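Local coordinates for protein O-ureido-L-serine synthase (Streptomyces lavendulae, PDB 3X43) that catalyses the pyridoxal-phosphate-dependent addition of hydroxyurea to O-acetyl-L-serine, yielding O-ureido-L-serine for D-cycloserine biosynthesis, at residues T27-K32 with T284-M289. Sequence-based numbering, arbitrary orientation.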
# COMPACT_ATOMS: atom_id res chain seq x y z
N THR B 27 6.80 13.72 -24.57
CA THR B 27 7.62 13.28 -23.45
C THR B 27 6.80 12.98 -22.19
O THR B 27 5.65 13.38 -22.07
CB THR B 27 8.67 14.39 -23.17
OG1 THR B 27 9.93 14.02 -23.73
CG2 THR B 27 8.80 14.67 -21.69
N SER B 28 7.41 12.25 -21.26
CA SER B 28 6.79 11.91 -19.99
C SER B 28 7.78 12.21 -18.88
O SER B 28 8.89 11.67 -18.87
CB SER B 28 6.42 10.43 -19.93
OG SER B 28 5.03 10.26 -19.98
N VAL B 29 7.40 13.09 -17.96
CA VAL B 29 8.28 13.44 -16.86
C VAL B 29 7.61 13.13 -15.53
O VAL B 29 6.61 13.75 -15.17
CB VAL B 29 8.64 14.93 -16.90
CG1 VAL B 29 9.40 15.33 -15.63
CG2 VAL B 29 9.47 15.23 -18.14
N TYR B 30 8.17 12.16 -14.81
CA TYR B 30 7.63 11.77 -13.51
C TYR B 30 8.45 12.41 -12.42
O TYR B 30 9.62 12.75 -12.61
CB TYR B 30 7.65 10.26 -13.34
CG TYR B 30 6.60 9.55 -14.16
CD1 TYR B 30 6.87 9.15 -15.47
CD2 TYR B 30 5.36 9.25 -13.62
CE1 TYR B 30 5.92 8.45 -16.22
CE2 TYR B 30 4.41 8.55 -14.35
CZ TYR B 30 4.69 8.16 -15.65
OH TYR B 30 3.78 7.43 -16.36
N VAL B 31 7.85 12.54 -11.25
CA VAL B 31 8.53 13.19 -10.16
C VAL B 31 8.35 12.47 -8.82
O VAL B 31 7.25 11.99 -8.52
CB VAL B 31 8.03 14.65 -10.15
CG1 VAL B 31 7.05 14.89 -9.00
CG2 VAL B 31 9.19 15.59 -10.17
N LYS B 32 9.42 12.37 -8.03
CA LYS B 32 9.38 11.71 -6.71
C LYS B 32 9.29 12.74 -5.59
O LYS B 32 10.24 13.48 -5.34
CB LYS B 32 10.63 10.84 -6.51
CG LYS B 32 10.45 9.74 -5.46
CD LYS B 32 11.27 8.51 -5.82
CE LYS B 32 11.42 7.56 -4.65
NZ LYS B 32 10.11 7.08 -4.12
N THR B 284 10.23 9.67 -24.64
CA THR B 284 11.24 9.69 -23.59
C THR B 284 10.59 9.85 -22.22
O THR B 284 9.69 10.68 -22.04
CB THR B 284 12.25 10.83 -23.82
OG1 THR B 284 12.92 10.64 -25.07
CG2 THR B 284 13.28 10.87 -22.69
N VAL B 285 11.05 9.06 -21.25
CA VAL B 285 10.54 9.09 -19.88
C VAL B 285 11.64 9.55 -18.93
O VAL B 285 12.73 8.99 -18.90
CB VAL B 285 10.05 7.70 -19.44
CG1 VAL B 285 9.48 7.77 -18.02
CG2 VAL B 285 9.00 7.19 -20.41
N LEU B 286 11.35 10.59 -18.15
CA LEU B 286 12.33 11.10 -17.21
C LEU B 286 11.81 11.07 -15.78
O LEU B 286 10.61 11.18 -15.54
CB LEU B 286 12.71 12.54 -17.58
CG LEU B 286 13.40 12.71 -18.94
CD1 LEU B 286 12.37 13.13 -19.99
CD2 LEU B 286 14.51 13.73 -18.83
N LEU B 287 12.72 10.93 -14.81
CA LEU B 287 12.33 10.92 -13.40
C LEU B 287 13.19 11.93 -12.67
O LEU B 287 14.42 11.91 -12.78
CB LEU B 287 12.53 9.53 -12.79
CG LEU B 287 12.32 9.44 -11.27
CD1 LEU B 287 10.96 10.00 -10.92
CD2 LEU B 287 12.40 7.99 -10.81
N ALA B 288 12.55 12.83 -11.94
CA ALA B 288 13.27 13.85 -11.20
C ALA B 288 12.95 13.73 -9.71
O ALA B 288 11.82 13.41 -9.34
CB ALA B 288 12.87 15.23 -11.72
N MET B 289 13.95 13.99 -8.87
CA MET B 289 13.79 13.93 -7.41
C MET B 289 13.37 15.28 -6.83
O MET B 289 13.99 16.29 -7.12
CB MET B 289 15.10 13.51 -6.73
CG MET B 289 15.56 12.08 -6.99
SD MET B 289 14.51 10.80 -6.26
CE MET B 289 14.44 11.28 -4.53
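The Y30 ring meets V285 at its edge: V285 CG1 lies near the ring plane, 3.9 Å from Y30 CD1, and L286 O likewise lies at the ring edge, near its plane. These residues belong to two neighbouring parallel strands in the larger sheet of a fold-type II PLP enzyme. With CG of Y30 beside its own backbone N, chi1 -73° lays the ring back along its own strand, leaving its CD1-CE1 edge beside V285 CG1. F164 of helix 147-164 adds an edge-to-face ring contact, and L3 of a second subunit also packs on Y30.

The register runs from S28 with V285 through K32 with M289, and the axes of the two segments lie at 20° to each other. Five backbone hydrogen bonds alternate along the ladder, the shortest running from Y30 N to L286 O at 2.7 Å. S28 O, which accepts L286 N, also has V285 CA 3.2 Å away in a CA-H...O contact.

V29, V31, L286 and A288 occupy one face, where V29 CG2 meets L286 CD1 at 4.0 Å. Y30, K32, V285, L287 and M289 occupy the other. There L287 CD1 reaches across to Y30 O (3.5 Å), while K32 and M289 run side by side, the lysine amine continuing to a salt bridge with E159. The M289 side chain lies about 4 Å from that of T181, a PLP-binding residue, and about 8 Å from PLP itself; its SD rests 3.9 Å from K32 CB.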